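Local coordinates for versicolorin reductase (Brucella melitensis, PDB 4NIM), which probably catalyses NAD(P)-dependent oxidation or reduction as a short-chain dehydrogenase/reductase, its substrate unknown, at residues A[41-46]-A[58-63]; A[72-77]-A[81-86]; A[92-97]-A[133-138]. All blocks are in the same frame, centred on the assembly; numbering follows the deposited sequence. Where two conformers were deposited one is given.

Contact 1: A[41-46]-A[58-63]; sequences QGLVIC and AGLEEL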
# COMPACT_ATOMS: atom_id res chain seq x y z
N GLN A 41 18.41 0.97 3.38
CA GLN A 41 19.05 1.53 4.55
C GLN A 41 18.14 1.57 5.77
O GLN A 41 18.56 1.21 6.87
CB GLN A 41 19.53 2.93 4.19
CG GLN A 41 20.46 3.53 5.23
CD GLN A 41 21.04 4.85 4.78
OE1 GLN A 41 21.22 5.11 3.59
NE2 GLN A 41 21.36 5.70 5.75
N GLY A 42 16.90 2.03 5.62
CA GLY A 42 16.06 2.25 6.78
C GLY A 42 14.62 1.99 6.41
O GLY A 42 14.22 2.32 5.33
N LEU A 43 13.89 1.33 7.29
CA LEU A 43 12.54 0.94 7.07
C LEU A 43 11.72 1.36 8.28
O LEU A 43 12.12 1.16 9.41
CB LEU A 43 12.46 -0.57 6.89
CG LEU A 43 13.12 -1.08 5.61
CD1 LEU A 43 13.24 -2.61 5.67
CD2 LEU A 43 12.34 -0.58 4.37
N VAL A 44 10.55 1.95 8.02
CA VAL A 44 9.61 2.25 9.07
C VAL A 44 8.46 1.34 8.80
O VAL A 44 7.86 1.39 7.71
CB VAL A 44 9.14 3.71 9.05
CG1 VAL A 44 8.17 3.98 10.18
CG2 VAL A 44 10.34 4.63 9.19
N ILE A 45 8.18 0.49 9.78
CA ILE A 45 7.06 -0.43 9.71
C ILE A 45 6.04 -0.11 10.79
O ILE A 45 6.33 0.60 11.76
CB ILE A 45 7.49 -1.91 9.81
CG1 ILE A 45 8.38 -2.15 11.04
CG2 ILE A 45 8.21 -2.32 8.53
CD1 ILE A 45 8.37 -3.58 11.49
N CYS A 46 4.83 -0.64 10.63
CA CYS A 46 3.75 -0.22 11.53
C CYS A 46 2.54 -1.13 11.52
O CYS A 46 2.34 -1.92 10.59
CB CYS A 46 3.28 1.21 11.20
SG CYS A 46 2.63 1.40 9.51
N ALA A 58 13.24 -6.58 14.62
CA ALA A 58 14.50 -7.32 14.94
C ALA A 58 14.88 -8.19 13.73
O ALA A 58 16.03 -8.21 13.30
CB ALA A 58 14.35 -8.16 16.20
N GLY A 59 13.88 -8.84 13.13
CA GLY A 59 14.09 -9.56 11.89
C GLY A 59 14.64 -8.70 10.76
O GLY A 59 15.49 -9.15 10.01
N LEU A 60 14.15 -7.48 10.60
CA LEU A 60 14.66 -6.60 9.55
C LEU A 60 16.12 -6.18 9.81
O LEU A 60 16.95 -6.10 8.89
CB LEU A 60 13.78 -5.36 9.39
CG LEU A 60 12.38 -5.65 8.85
CD1 LEU A 60 11.47 -4.43 8.87
CD2 LEU A 60 12.44 -6.25 7.44
N GLU A 61 16.43 -5.91 11.07
CA GLU A 61 17.79 -5.56 11.45
C GLU A 61 18.75 -6.70 11.11
O GLU A 61 19.83 -6.45 10.62
CB GLU A 61 17.87 -5.17 12.94
CG GLU A 61 17.05 -3.91 13.29
CD GLU A 61 17.87 -2.63 13.36
OE1 GLU A 61 19.11 -2.71 13.20
OE2 GLU A 61 17.29 -1.53 13.55
N GLU A 62 18.35 -7.96 11.33
CA GLU A 62 19.25 -9.08 11.03
C GLU A 62 19.48 -9.19 9.51
O GLU A 62 20.47 -9.75 9.09
CB GLU A 62 18.74 -10.41 11.62
N LEU A 63 18.55 -8.66 8.68
CA LEU A 63 18.73 -8.63 7.22
C LEU A 63 19.56 -7.44 6.76
O LEU A 63 19.90 -7.34 5.59
CB LEU A 63 17.36 -8.59 6.51
CG LEU A 63 16.54 -9.87 6.63
CD1 LEU A 63 15.13 -9.65 6.08
CD2 LEU A 63 17.24 -11.05 5.95
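Leu60 extends from helix 50-63 toward strand 42-47, where its CD1 methyl meets both Leu43 and Ile45 and its CD2 meets Leu43 alone. The closest approach is Ile45 CG2 to Leu60 CD1 at 3.9 Å, and these two side chains meet tip to tip. Ile45 CD1 also comes to 4.1 Å from Leu60 CD1, which places that methyl against both branches of the isoleucine. With chi1 at 52°, Ile45 CG1 stands between its own backbone N and carbonyl carbon, while CG2 lies anti to the carbonyl carbon; chi2 at 157° then carries CD1 to the same leucine methyl that CG2 touches. Leu43 meets Leu60 differently: the two side chains cross at about a right angle, and Leu43 CD1 lies 4.1 Å from Leu60 CD1 and equally far from its CD2. No hydrogen bond joins the segments; Leu43 CA and Leu60 CA, the nearest pair, are 8.2 Å apart, a gap bridged by side chains alone. All three touching residues are buried, yet they bury just 125 Å² together. Ala36 and Phe35 of helix 26-37 also touch Leu43, while Ala67 meets Leu60. In contrast to the packed Leu60, Ala58 and Glu62 are exposed, and the Glu62 side chain is not modelled beyond CB. Glu61 is exposed but tethered, its OE2 accepting a hydrogen bond from Ala67 N. Strand 42-47, helix 50-63 and strand 66-71 form a beta-alpha-beta unit, and this contact is the packing of its crossover helix on the parallel sheet of a Rossmann fold.

Contact 2: A[72-77]-A[81-86]; sequences VDLENV and RRIVAE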
# COMPACT_ATOMS: atom_id res chain seq x y z
N VAL A 72 0.26 1.77 15.57
CA VAL A 72 -0.77 2.68 15.08
C VAL A 72 -2.16 2.08 14.95
O VAL A 72 -2.33 0.87 14.86
CB VAL A 72 -0.41 3.23 13.68
CG1 VAL A 72 0.85 4.09 13.73
CG2 VAL A 72 -0.27 2.09 12.67
N ASP A 73 -3.14 2.95 14.89
CA ASP A 73 -4.47 2.65 14.38
C ASP A 73 -4.63 3.55 13.14
O ASP A 73 -4.71 4.77 13.27
CB ASP A 73 -5.51 3.00 15.45
CG ASP A 73 -6.94 2.89 14.94
OD1 ASP A 73 -7.20 2.40 13.82
OD2 ASP A 73 -7.81 3.33 15.72
N LEU A 74 -4.59 2.96 11.95
CA LEU A 74 -4.61 3.77 10.73
C LEU A 74 -5.93 4.53 10.53
O LEU A 74 -5.99 5.45 9.70
CB LEU A 74 -4.30 2.92 9.49
CG LEU A 74 -2.89 2.41 9.32
CD1 LEU A 74 -2.81 1.53 8.07
CD2 LEU A 74 -1.89 3.56 9.26
N GLU A 75 -6.94 4.20 11.31
CA GLU A 75 -8.22 5.00 11.26
C GLU A 75 -8.02 6.38 11.84
O GLU A 75 -8.81 7.28 11.62
CB GLU A 75 -9.33 4.31 12.03
CG GLU A 75 -9.69 2.97 11.42
CD GLU A 75 -10.77 2.24 12.21
OE1 GLU A 75 -11.73 2.91 12.71
OE2 GLU A 75 -10.65 1.00 12.32
N ASN A 76 -6.96 6.52 12.62
CA ASN A 76 -6.66 7.79 13.25
C ASN A 76 -5.63 8.55 12.38
O ASN A 76 -4.46 8.14 12.27
CB ASN A 76 -6.15 7.56 14.67
CG ASN A 76 -5.79 8.85 15.42
OD1 ASN A 76 -5.50 9.88 14.83
ND2 ASN A 76 -5.76 8.76 16.74
N VAL A 77 -6.07 9.67 11.82
CA VAL A 77 -5.22 10.45 10.92
C VAL A 77 -3.91 10.92 11.60
O VAL A 77 -2.87 11.00 10.96
CB VAL A 77 -6.00 11.60 10.27
CG1 VAL A 77 -5.10 12.50 9.42
CG2 VAL A 77 -7.10 11.03 9.36
N ARG A 81 -0.03 10.47 10.31
CA ARG A 81 1.00 11.49 10.29
C ARG A 81 2.26 11.09 11.09
O ARG A 81 3.36 11.38 10.63
CB ARG A 81 0.46 12.82 10.77
CG ARG A 81 -0.62 13.35 9.85
CD ARG A 81 -1.28 14.55 10.48
NE ARG A 81 -2.04 15.24 9.47
CZ ARG A 81 -3.11 15.98 9.68
NH1 ARG A 81 -3.62 16.08 10.91
NH2 ARG A 81 -3.68 16.57 8.63
N ARG A 82 2.07 10.45 12.24
CA ARG A 82 3.20 10.04 13.09
C ARG A 82 4.12 9.03 12.41
O ARG A 82 5.34 9.04 12.64
CB ARG A 82 2.72 9.50 14.44
CG ARG A 82 3.83 9.39 15.48
CD ARG A 82 3.29 9.39 16.91
NE ARG A 82 2.37 8.29 17.14
CZ ARG A 82 1.05 8.42 17.21
NH1 ARG A 82 0.49 9.62 17.09
NH2 ARG A 82 0.30 7.35 17.40
N ILE A 83 3.56 8.18 11.54
CA ILE A 83 4.37 7.20 10.84
C ILE A 83 5.46 7.87 10.02
O ILE A 83 6.68 7.53 10.10
CB ILE A 83 3.51 6.32 9.94
CG1 ILE A 83 2.61 5.44 10.82
CG2 ILE A 83 4.39 5.45 9.07
CD1 ILE A 83 1.44 4.86 10.08
N VAL A 84 5.03 8.82 9.23
CA VAL A 84 5.94 9.54 8.36
C VAL A 84 6.86 10.45 9.19
O VAL A 84 8.09 10.50 8.92
CB VAL A 84 5.19 10.33 7.28
CG1 VAL A 84 6.15 11.19 6.48
CG2 VAL A 84 4.45 9.39 6.36
N ALA A 85 6.32 11.09 10.24
CA ALA A 85 7.17 11.82 11.19
C ALA A 85 8.31 10.96 11.77
O ALA A 85 9.39 11.47 12.00
CB ALA A 85 6.38 12.39 12.35
N GLU A 86 8.04 9.67 11.97
CA GLU A 86 9.03 8.78 12.55
C GLU A 86 10.15 8.46 11.57
O GLU A 86 11.29 8.24 11.97
CB GLU A 86 8.37 7.52 13.11
CG GLU A 86 7.89 7.67 14.55
CD GLU A 86 9.06 7.66 15.53
OE1 GLU A 86 9.52 6.56 15.93
OE2 GLU A 86 9.58 8.75 15.85
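In the beta-to-alpha connection of the Rossmann fold between strand 66-71 and helix 77-91, Ile83 of the helix meets Val72 and Leu74 of the loop that leads into it. Ile83 CG1 lies 3.7 Å from Val72 CG1, and its terminal CD1 is equally close, 3.7 Å, to Leu74 CD2. In both pairs the side chains cross at about a right angle. Ile83 CG1 sits anti to its own carbonyl carbon (chi1 -67°), and with chi2 at 162° CD1 fits into the angle the two loop residues make. A type I turn from Asp73 to Asn76 shapes the loop, and Asp73 OD1 adds an Asx turn by accepting from Glu75 N at 3.1 Å, from above the carboxylate plane. Asn76 is the N-cap, its OD1 bonded to Glu78 N. The first turn then closes with Arg81 N to Val77 O, 3.0 Å and nearly straight at 165°. Over the same turn the extended Arg81 chain carries its guanidinium alongside Val77, whose CG1 lies over the centre of one face, 4.0 Å from the plane. Asp79 ties helix to loop again, its OD2 accepting from Asp73 N. Cys46 of strand 42-47 touches both Val72 and Ile83, and on another flank Val84 meets Leu138 of helix 114-142.

Contact 3: A[92-97]-A[133-138]; sequences GRLDIL and QEAIKL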
# COMPACT_ATOMS: atom_id res chain seq x y z
N GLY A 92 15.86 11.22 8.87
CA GLY A 92 16.03 12.60 8.36
C GLY A 92 15.54 12.83 6.94
O GLY A 92 15.72 13.89 6.38
N ARG A 93 15.00 11.78 6.33
CA ARG A 93 14.51 11.84 4.96
C ARG A 93 13.59 10.64 4.67
O ARG A 93 13.48 9.72 5.50
CB ARG A 93 15.70 11.82 3.98
CG ARG A 93 16.70 10.69 4.23
CD ARG A 93 17.95 10.80 3.37
NE ARG A 93 18.87 9.69 3.60
CZ ARG A 93 18.94 8.59 2.86
NH1 ARG A 93 18.15 8.43 1.81
NH2 ARG A 93 19.81 7.64 3.18
N LEU A 94 12.94 10.68 3.52
CA LEU A 94 12.10 9.59 3.04
C LEU A 94 12.32 9.42 1.53
O LEU A 94 12.45 10.40 0.79
CB LEU A 94 10.62 9.85 3.33
CG LEU A 94 9.69 8.67 3.03
CD1 LEU A 94 10.05 7.44 3.88
CD2 LEU A 94 8.25 9.10 3.25
N ASP A 95 12.34 8.17 1.07
CA ASP A 95 12.49 7.89 -0.38
C ASP A 95 11.29 7.20 -0.99
O ASP A 95 10.98 7.45 -2.14
CB ASP A 95 13.73 7.01 -0.66
CG ASP A 95 15.01 7.73 -0.37
OD1 ASP A 95 15.27 8.75 -1.03
OD2 ASP A 95 15.74 7.33 0.56
N ILE A 96 10.66 6.30 -0.23
CA ILE A 96 9.62 5.42 -0.72
C ILE A 96 8.49 5.35 0.29
O ILE A 96 8.77 5.23 1.48
CB ILE A 96 10.20 4.01 -0.97
CG1 ILE A 96 11.29 4.02 -2.06
CG2 ILE A 96 9.13 3.02 -1.31
CD1 ILE A 96 12.17 2.77 -2.15
N LEU A 97 7.22 5.43 -0.16
CA LEU A 97 6.05 5.04 0.63
C LEU A 97 5.29 3.89 -0.05
O LEU A 97 5.01 3.96 -1.23
CB LEU A 97 5.07 6.21 0.85
CG LEU A 97 3.69 5.91 1.44
CD1 LEU A 97 3.74 5.48 2.89
CD2 LEU A 97 2.75 7.10 1.28
N GLN A 133 0.13 12.67 1.65
CA GLN A 133 0.32 14.10 1.99
C GLN A 133 1.65 14.30 2.72
O GLN A 133 2.44 15.20 2.37
CB GLN A 133 -0.85 14.59 2.83
CG GLN A 133 -0.75 16.02 3.33
CD GLN A 133 -2.08 16.51 3.83
OE1 GLN A 133 -3.02 16.78 3.05
NE2 GLN A 133 -2.20 16.65 5.12
N GLU A 134 1.85 13.56 3.80
CA GLU A 134 3.05 13.74 4.59
C GLU A 134 4.32 13.33 3.84
O GLU A 134 5.36 13.96 4.02
CB GLU A 134 2.96 12.98 5.93
CG GLU A 134 1.93 13.54 6.88
CD GLU A 134 2.16 15.01 7.17
OE1 GLU A 134 3.27 15.40 7.52
OE2 GLU A 134 1.21 15.81 7.02
N ALA A 135 4.26 12.25 3.07
CA ALA A 135 5.46 11.80 2.33
C ALA A 135 5.86 12.85 1.29
O ALA A 135 7.03 13.21 1.17
CB ALA A 135 5.20 10.46 1.67
N ILE A 136 4.89 13.42 0.60
CA ILE A 136 5.20 14.41 -0.41
C ILE A 136 5.78 15.69 0.21
O ILE A 136 6.66 16.30 -0.37
CB ILE A 136 3.96 14.72 -1.31
CG1 ILE A 136 3.63 13.49 -2.16
CG2 ILE A 136 4.18 15.96 -2.18
CD1 ILE A 136 2.30 13.62 -2.91
N LYS A 137 5.37 16.03 1.42
CA LYS A 137 5.96 17.18 2.08
C LYS A 137 7.49 16.91 2.31
O LYS A 137 8.31 17.78 2.07
CB LYS A 137 5.28 17.45 3.40
CG LYS A 137 3.85 18.06 3.29
CD LYS A 137 3.20 18.16 4.67
CE LYS A 137 1.73 18.59 4.59
NZ LYS A 137 1.06 18.53 5.92
N LEU A 138 7.85 15.71 2.73
CA LEU A 138 9.30 15.37 2.90
C LEU A 138 10.02 15.29 1.55
O LEU A 138 11.16 15.74 1.43
CB LEU A 138 9.46 14.05 3.64
CG LEU A 138 8.94 14.06 5.09
CD1 LEU A 138 9.35 12.76 5.77
CD2 LEU A 138 9.44 15.27 5.84
O HOH W 1 13.00 13.52 2.53
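Ala135 presents its single methyl to two leucines of the chain running into strand 96-99. Leu94 CD2 comes to 3.7 Å from Ala135 CB and also lies 4.0 Å from Ala135 CA, close against the helix backbone. Leu97 CD2 reaches the same CB at 4.2 Å. One turn further along the helix, Leu138 CD1 packs on Leu94 CB at 4.0 Å. Leu94 and Leu97 both carry CG opposite the backbone N (chi1 -173° and 170°), and from there each sends CD2 to the helix. A water extends the join in polar form: it accepts from Leu94 N at 3.0 Å and donates, weakly, to Leu138 O. Strand 96-99 lies between strands 17-20 and 147-153 in the parallel sheet of the Rossmann fold, and helix 114-142 packs against one face of that sheet. Val19 touches both leucines, and backbone bonds to Ile17 and Ala147 fix the strand between its neighbours. Farther out, Asp95 OD2 accepts from Ile17 N, a side-chain tie to strand 17-20. From helix 114-142 itself, Phe139 adds to the packing on Leu94, and Leu131 and Ile132 lie against Leu97.

Overall arrangement
Contacts 1 and 3 are buried and reach the same sheet, their centres about 17 Å apart: contact 1 rests a helix on strand 42-47, contact 3 on strand 96-99 and the residues leading into it. Both join by apolar side chains, although contact 3 adds a bridging water. Contact 2 is only partly buried. It lies between a loop and the helix that follows it, and it mixes hydrocarbon packing with the Arg81 N to Val77 O bond and a guanidinium against Val77, adjoining the helix cap. Contact 1 packs on one face of the sheet, whereas helices 77-91 and 114-142 lie side by side on the other, with strand 42-47 between helices 50-63 and 77-91.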